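Local atomic coordinates of epidermin leader peptide processing serine protease EpiP (Staphylococcus aureus subsp. aureus, PDB entry 3QFH), a protein that probably cleaves the leader peptide from the epidermin precursor as a subtilisin-like serine endopeptidase. Residues A127-G132 against S217-Q222; T201-F206 against D226-I231. One frame throughout, in Å; residues are numbered along the deposited sequence.

Both contacts involve the crossover unit formed by strand 200-204, helix 213-225 and strand 230-233 of the subtilisin-like domain, and their centres lie about 5 Å apart. Contact 1 packs the helix of this unit on Ile129, near the C-terminal end of strand 126-130; contact 2 links its first strand, 200-204, to the turn through which the same helix leads into strand 230-233. Strand 126-130 runs between the other two, bonded to each through its backbone. Contact 1 is wholly buried and purely apolar, as suits a helix lying on a sheet. Contact 2 is also largely buried but entirely polar, with the partly exposed Asp226, just after the helix, at its edge.

Contact 1 of 2, residues A127-G132 against S217-Q222; sequences AIIDTG and SKAIVQ
Ile129 overlaps Ala219 and Ile220 of the helix with both branches of its side chain. CG2 rests on the methyl of Ala219, at 3.8 Å from its CB, while the longer branch carries CD1 past that methyl to CG1 of Ile220, 3.4 Å away and tighter than ordinary van der Waals contact. The Ile129 torsions explain the division: CG1 stands beside the backbone N (chi1 -60°) and the extended CD1 (chi2 174°) reaches onward to Ile220. The two isoleucines cross at about a right angle. The strand and helix are close here, with 6.7 Å between CA of Ile129 and CA of Ala219, a spacing to which the small alanine is well suited. Val205 also touches the Ala219 methyl, while Ile220 packs on Leu260 of helix 254-269. One residue beyond Ile129, Asp130 accepts the N-H of Thr131 on the anti lone pair of OD1, 2.8 Å from N, and the same oxygen bonds ND1 of His177; Asp130, His177 and Ser383 are arranged as expected of the subtilase Ser-His-Asp triad. Across the strand-helix interface itself no hydrogen bond forms, and cohesion there rests on the fit of buried hydrocarbon surfaces.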
ATOM      1  N   ALA A 127      -3.196   5.990   7.280  1.00 24.19           N
ATOM      2  CA  ALA A 127      -2.696   6.667   6.113  1.00 23.79           C
ATOM      3  C   ALA A 127      -2.846   5.706   4.970  1.00 22.98           C
ATOM      4  O   ALA A 127      -2.615   4.485   5.113  1.00 25.07           O
ATOM      5  CB  ALA A 127      -1.235   7.080   6.284  1.00 23.66           C
ATOM      6  N   ILE A 128      -3.297   6.223   3.849  1.00 22.92           N
ATOM      7  CA  ILE A 128      -3.455   5.410   2.641  1.00 22.06           C
ATOM      8  C   ILE A 128      -2.623   6.081   1.576  1.00 22.05           C
ATOM      9  O   ILE A 128      -2.798   7.257   1.292  1.00 23.92           O
ATOM     10  CB  ILE A 128      -4.941   5.298   2.197  1.00 22.38           C
ATOM     11  CG1 ILE A 128      -5.802   4.758   3.353  1.00 23.64           C
ATOM     12  CG2 ILE A 128      -5.085   4.370   0.966  1.00 22.83           C
ATOM     13  CD1 ILE A 128      -7.302   4.831   3.084  1.00 25.75           C
ATOM     14  N   ILE A 129      -1.701   5.332   0.993  1.00 22.80           N
ATOM     15  CA  ILE A 129      -0.860   5.840  -0.066  1.00 23.76           C
ATOM     16  C   ILE A 129      -1.435   5.246  -1.351  1.00 24.24           C
ATOM     17  O   ILE A 129      -1.339   4.058  -1.568  1.00 25.15           O
ATOM     18  CB  ILE A 129       0.597   5.452   0.179  1.00 23.60           C
ATOM     19  CG1 ILE A 129       1.043   6.054   1.517  1.00 23.67           C
ATOM     20  CG2 ILE A 129       1.480   5.917  -0.978  1.00 21.22           C
ATOM     21  CD1 ILE A 129       2.417   5.641   1.952  1.00 24.97           C
ATOM     22  N   ASP A 130      -2.068   6.070  -2.181  1.00 25.79           N
ATOM     23  CA  ASP A 130      -2.741   5.531  -3.361  1.00 27.92           C
ATOM     24  C   ASP A 130      -3.017   6.624  -4.413  1.00 28.04           C
ATOM     25  O   ASP A 130      -2.302   7.654  -4.462  1.00 27.01           O
ATOM     26  CB  ASP A 130      -4.034   4.823  -2.902  1.00 27.70           C
ATOM     27  CG  ASP A 130      -4.346   3.574  -3.722  1.00 32.53           C
ATOM     28  OD1 ASP A 130      -4.653   3.677  -4.938  1.00 31.74           O
ATOM     29  OD2 ASP A 130      -4.294   2.479  -3.126  1.00 37.02           O
ATOM     30  N   THR A 131      -4.054   6.433  -5.223  1.00 26.53           N
ATOM     31  CA  THR A 131      -4.317   7.343  -6.336  1.00 27.26           C
ATOM     32  C   THR A 131      -5.044   8.644  -5.963  1.00 27.82           C
ATOM     33  O   THR A 131      -5.150   9.543  -6.784  1.00 29.58           O
ATOM     34  CB  THR A 131      -5.076   6.618  -7.498  1.00 27.42           C
ATOM     35  OG1 THR A 131      -6.395   6.279  -7.099  1.00 25.78           O
ATOM     36  CG2 THR A 131      -4.352   5.327  -7.930  1.00 28.06           C
ATOM     37  N   GLY A 132      -5.496   8.763  -4.721  1.00 26.94           N
ATOM     38  CA  GLY A 132      -6.266   9.922  -4.285  1.00 25.75           C
ATOM     39  C   GLY A 132      -7.587   9.379  -3.784  1.00 26.16           C
ATOM     40  O   GLY A 132      -7.768   8.151  -3.723  1.00 24.49           O
ATOM     41  N   SER A 217       7.925   6.616  -1.494  1.00 25.41           N
ATOM     42  CA  SER A 217       8.824   6.704  -0.364  1.00 25.25           C
ATOM     43  C   SER A 217       8.603   7.995   0.392  1.00 25.07           C
ATOM     44  O   SER A 217       8.535   7.989   1.608  1.00 25.84           O
ATOM     45  CB  SER A 217      10.274   6.574  -0.809  1.00 27.03           C
ATOM     46  OG  SER A 217      10.482   5.304  -1.408  1.00 29.73           O
ATOM     47  N   LYS A 218       8.452   9.104  -0.325  1.00 25.42           N
ATOM     48  CA  LYS A 218       8.220  10.377   0.344  1.00 24.73           C
ATOM     49  C   LYS A 218       6.852  10.369   1.043  1.00 24.86           C
ATOM     50  O   LYS A 218       6.698  10.948   2.108  1.00 26.30           O
ATOM     51  CB  LYS A 218       8.342  11.529  -0.631  1.00 24.41           C
ATOM     52  CG  LYS A 218       8.394  12.884   0.039  1.00 25.38           C
ATOM     53  CD  LYS A 218       8.586  13.990  -0.980  1.00 29.24           C
ATOM     54  CE  LYS A 218       8.744  15.341  -0.314  1.00 31.14           C
ATOM     55  NZ  LYS A 218       8.980  16.386  -1.333  1.00 37.62           N
ATOM     56  N   ALA A 219       5.870   9.705   0.442  1.00 25.17           N
ATOM     57  CA  ALA A 219       4.540   9.593   1.039  1.00 25.07           C
ATOM     58  C   ALA A 219       4.592   8.801   2.352  1.00 24.70           C
ATOM     59  O   ALA A 219       3.895   9.140   3.319  1.00 24.37           O
ATOM     60  CB  ALA A 219       3.518   8.969   0.032  1.00 23.03           C
ATOM     61  N   ILE A 220       5.429   7.764   2.398  1.00 23.77           N
ATOM     62  CA  ILE A 220       5.577   6.973   3.614  1.00 22.96           C
ATOM     63  C   ILE A 220       6.187   7.838   4.715  1.00 24.01           C
ATOM     64  O   ILE A 220       5.727   7.828   5.850  1.00 24.33           O
ATOM     65  CB  ILE A 220       6.441   5.737   3.380  1.00 23.35           C
ATOM     66  CG1 ILE A 220       5.714   4.792   2.418  1.00 21.79           C
ATOM     67  CG2 ILE A 220       6.743   5.020   4.715  1.00 22.80           C
ATOM     68  CD1 ILE A 220       6.506   3.606   2.054  1.00 25.49           C
ATOM     69  N   VAL A 221       7.222   8.586   4.374  1.00 24.70           N
ATOM     70  CA  VAL A 221       7.847   9.506   5.326  1.00 26.35           C
ATOM     71  C   VAL A 221       6.852  10.585   5.792  1.00 27.85           C
ATOM     72  O   VAL A 221       6.788  10.931   6.987  1.00 29.15           O
ATOM     73  CB  VAL A 221       9.111  10.165   4.706  1.00 27.43           C
ATOM     74  CG1 VAL A 221       9.607  11.304   5.565  1.00 26.90           C
ATOM     75  CG2 VAL A 221      10.230   9.110   4.512  1.00 25.97           C
ATOM     76  N   GLN A 222       6.080  11.122   4.861  1.00 28.09           N
ATOM     77  CA  GLN A 222       5.116  12.158   5.209  1.00 31.08           C
ATOM     78  C   GLN A 222       4.048  11.621   6.179  1.00 29.61           C
ATOM     79  O   GLN A 222       3.712  12.277   7.178  1.00 27.73           O
ATOM     80  CB  GLN A 222       4.437  12.705   3.951  1.00 32.40           C
ATOM     81  CG  GLN A 222       3.523  13.861   4.244  1.00 38.09           C
ATOM     82  CD  GLN A 222       4.281  15.050   4.779  1.00 42.34           C
ATOM     83  OE1 GLN A 222       5.207  15.540   4.134  1.00 47.09           O
ATOM     84  NE2 GLN A 222       3.904  15.514   5.963  1.00 39.69           N
TER

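Contact 2 of 2, residues T201-F206 against D226-I231; sequences TMYRVF and DGNQVI
Tyr203 and Thr201 reach from strand 200-204 to Asp226 and Asn228, in the turn that closes a beta-alpha-beta crossover of the subtilisin-like parallel sheet. The strands of this unit are not sheet neighbours: strand 126-130 runs between them, and the side chains meet across it, with Tyr203 and Asn228 both touching Ala127. Hydrogen bonds supply the contact. Tyr203 OH donates to OD2 of Asp226 over a short 2.5 Å, meeting the carboxylate on its anti side and 18° out of its plane. That oxygen lies in the plane of the ring, at its edge, and also forms a salt bridge with Lys149, which probably favours the charged carboxylate. The same hydroxyl accepts a weak, bent bond from ND2 of Asn228, 2.9 Å away, with the amide nearly perpendicular to the ring (85°); the stronger partner of ND2 is the carbonyl O of Ala223 in the helix. Backbone geometry contributes as well. Gly227 takes a positive phi in a Schellman motif that ends helix 213-225, and the turn brings Asp226 and Asn228 to the phenol oxygen from different directions. At the start of the strand segment, Thr201 OG1 donates to OD1 of Asn228 at 3.2 Å, tilted 16° from the carbonyl plane.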
ATOM      1  N   THR A 201      -6.238   9.333   6.140  1.00 25.84           N
ATOM      2  CA  THR A 201      -5.507  10.393   5.506  1.00 28.08           C
ATOM      3  C   THR A 201      -5.019   9.825   4.204  1.00 26.59           C
ATOM      4  O   THR A 201      -4.379   8.776   4.190  1.00 29.00           O
ATOM      5  CB  THR A 201      -4.295  10.821   6.350  1.00 28.61           C
ATOM      6  OG1 THR A 201      -4.719  11.122   7.679  1.00 34.45           O
ATOM      7  CG2 THR A 201      -3.647  12.035   5.762  1.00 30.85           C
ATOM      8  N   MET A 202      -5.314  10.501   3.107  1.00 24.98           N
ATOM      9  CA  MET A 202      -4.899  10.024   1.802  1.00 25.04           C
ATOM     10  C   MET A 202      -3.615  10.719   1.408  1.00 24.41           C
ATOM     11  O   MET A 202      -3.463  11.913   1.630  1.00 26.02           O
ATOM     12  CB  MET A 202      -6.007  10.275   0.771  1.00 24.99           C
ATOM     13  CG  MET A 202      -5.631  10.030  -0.710  1.00 26.55           C
ATOM     14  SD  MET A 202      -5.133   8.351  -1.104  1.00 29.63           S
ATOM     15  CE  MET A 202      -6.576   7.379  -0.636  1.00 25.39           C
ATOM     16  N   TYR A 203      -2.674   9.954   0.866  1.00 23.73           N
ATOM     17  CA  TYR A 203      -1.443  10.515   0.326  1.00 25.51           C
ATOM     18  C   TYR A 203      -1.423  10.139  -1.137  1.00 25.75           C
ATOM     19  O   TYR A 203      -1.225   8.977  -1.489  1.00 25.33           O
ATOM     20  CB  TYR A 203      -0.217  10.022   1.075  1.00 24.81           C
ATOM     21  CG  TYR A 203      -0.205  10.563   2.498  1.00 28.51           C
ATOM     22  CD1 TYR A 203       0.399  11.774   2.790  1.00 31.99           C
ATOM     23  CD2 TYR A 203      -0.844   9.880   3.538  1.00 24.22           C
ATOM     24  CE1 TYR A 203       0.408  12.281   4.087  1.00 28.83           C
ATOM     25  CE2 TYR A 203      -0.856  10.387   4.815  1.00 23.07           C
ATOM     26  CZ  TYR A 203      -0.225  11.591   5.081  1.00 28.99           C
ATOM     27  OH  TYR A 203      -0.203  12.100   6.349  1.00 32.29           O
ATOM     28  N   ARG A 204      -1.654  11.135  -1.986  1.00 27.33           N
ATOM     29  CA  ARG A 204      -1.746  10.893  -3.422  1.00 28.36           C
ATOM     30  C   ARG A 204      -0.382  10.835  -4.098  1.00 26.29           C
ATOM     31  O   ARG A 204       0.399  11.771  -4.024  1.00 27.17           O
ATOM     32  CB  ARG A 204      -2.640  11.932  -4.105  1.00 27.32           C
ATOM     33  CG  ARG A 204      -2.843  11.633  -5.593  1.00 28.67           C
ATOM     34  CD  ARG A 204      -3.959  12.480  -6.206  1.00 28.69           C
ATOM     35  NE  ARG A 204      -3.593  13.886  -6.365  1.00 30.37           N
ATOM     36  CZ  ARG A 204      -3.078  14.420  -7.475  1.00 29.81           C
ATOM     37  NH1 ARG A 204      -2.823  13.677  -8.536  1.00 33.26           N
ATOM     38  NH2 ARG A 204      -2.798  15.715  -7.516  1.00 32.68           N
ATOM     39  N   VAL A 205      -0.146   9.711  -4.763  1.00 26.23           N
ATOM     40  CA  VAL A 205       1.086   9.425  -5.478  1.00 26.77           C
ATOM     41  C   VAL A 205       0.834   9.076  -6.955  1.00 28.04           C
ATOM     42  O   VAL A 205       1.728   8.614  -7.630  1.00 28.65           O
ATOM     43  CB  VAL A 205       1.886   8.319  -4.760  1.00 26.31           C
ATOM     44  CG1 VAL A 205       2.215   8.789  -3.328  1.00 22.89           C
ATOM     45  CG2 VAL A 205       1.114   6.967  -4.730  1.00 26.78           C
ATOM     46  N   PHE A 206      -0.389   9.291  -7.437  1.00 27.74           N
ATOM     47  CA  PHE A 206      -0.705   9.096  -8.844  1.00 30.45           C
ATOM     48  C   PHE A 206      -1.436  10.297  -9.387  1.00 30.85           C
ATOM     49  O   PHE A 206      -2.309  10.863  -8.718  1.00 31.72           O
ATOM     50  CB  PHE A 206      -1.635   7.916  -9.086  1.00 29.90           C
ATOM     51  CG  PHE A 206      -0.997   6.569  -8.951  1.00 32.99           C
ATOM     52  CD1 PHE A 206      -0.447   5.937 -10.064  1.00 35.60           C
ATOM     53  CD2 PHE A 206      -1.012   5.896  -7.736  1.00 33.32           C
ATOM     54  CE1 PHE A 206       0.118   4.672  -9.955  1.00 33.97           C
ATOM     55  CE2 PHE A 206      -0.453   4.626  -7.622  1.00 35.98           C
ATOM     56  CZ  PHE A 206       0.112   4.016  -8.736  1.00 36.00           C
ATOM     57  N   ASP A 226       3.306  12.776   9.932  1.00 31.73           N
ATOM     58  CA  ASP A 226       1.972  13.279  10.275  1.00 33.11           C
ATOM     59  C   ASP A 226       1.310  12.500  11.432  1.00 32.62           C
ATOM     60  O   ASP A 226       0.198  12.818  11.821  1.00 33.66           O
ATOM     61  CB  ASP A 226       1.048  13.271   9.044  1.00 34.34           C
ATOM     62  CG  ASP A 226       1.395  14.363   8.015  1.00 36.39           C
ATOM     63  OD1 ASP A 226       2.233  15.242   8.302  1.00 39.56           O
ATOM     64  OD2 ASP A 226       0.796  14.342   6.906  1.00 39.27           O
ATOM     65  N   GLY A 227       1.978  11.477  11.959  1.00 32.44           N
ATOM     66  CA  GLY A 227       1.461  10.730  13.099  1.00 31.71           C
ATOM     67  C   GLY A 227       0.458   9.633  12.793  1.00 31.18           C
ATOM     68  O   GLY A 227      -0.255   9.185  13.688  1.00 30.89           O
ATOM     69  N   ASN A 228       0.398   9.200  11.536  1.00 29.04           N
ATOM     70  CA  ASN A 228      -0.463   8.084  11.142  1.00 28.85           C
ATOM     71  C   ASN A 228       0.228   6.817  11.566  1.00 28.23           C
ATOM     72  O   ASN A 228       1.250   6.452  10.996  1.00 29.59           O
ATOM     73  CB  ASN A 228      -0.637   8.043   9.631  1.00 27.57           C
ATOM     74  CG  ASN A 228      -1.329   9.249   9.101  1.00 29.22           C
ATOM     75  OD1 ASN A 228      -2.538   9.398   9.252  1.00 30.73           O
ATOM     76  ND2 ASN A 228      -0.577  10.112   8.431  1.00 26.64           N
ATOM     77  N   GLN A 229      -0.315   6.120  12.543  1.00 28.14           N
ATOM     78  CA  GLN A 229       0.343   4.915  13.024  1.00 27.95           C
ATOM     79  C   GLN A 229       0.150   3.689  12.154  1.00 25.94           C
ATOM     80  O   GLN A 229       0.849   2.708  12.342  1.00 26.38           O
ATOM     81  CB  GLN A 229      -0.030   4.614  14.483  1.00 28.79           C
ATOM     82  CG  GLN A 229       0.712   5.497  15.479  1.00 32.47           C
ATOM     83  CD  GLN A 229       0.682   4.919  16.874  1.00 33.58           C
ATOM     84  OE1 GLN A 229      -0.366   4.844  17.498  1.00 35.73           O
ATOM     85  NE2 GLN A 229       1.838   4.488  17.359  1.00 35.12           N
ATOM     86  N   VAL A 230      -0.803   3.726  11.232  1.00 25.31           N
ATOM     87  CA  VAL A 230      -0.986   2.627  10.272  1.00 23.88           C
ATOM     88  C   VAL A 230      -0.889   3.230   8.869  1.00 23.93           C
ATOM     89  O   VAL A 230      -1.574   4.184   8.558  1.00 27.31           O
ATOM     90  CB  VAL A 230      -2.330   1.885  10.455  1.00 24.39           C
ATOM     91  CG1 VAL A 230      -2.491   0.761   9.397  1.00 22.75           C
ATOM     92  CG2 VAL A 230      -2.449   1.328  11.876  1.00 21.37           C
ATOM     93  N   ILE A 231      -0.039   2.654   8.028  1.00 23.99           N
ATOM     94  CA  ILE A 231       0.205   3.145   6.685  1.00 22.98           C
ATOM     95  C   ILE A 231      -0.086   2.015   5.714  1.00 23.79           C
ATOM     96  O   ILE A 231       0.597   0.982   5.744  1.00 24.28           O
ATOM     97  CB  ILE A 231       1.678   3.612   6.511  1.00 22.69           C
ATOM     98  CG1 ILE A 231       2.030   4.698   7.530  1.00 21.54           C
ATOM     99  CG2 ILE A 231       1.893   4.117   5.076  1.00 23.14           C
ATOM    100  CD1 ILE A 231       3.531   5.153   7.525  1.00 20.55           C
TER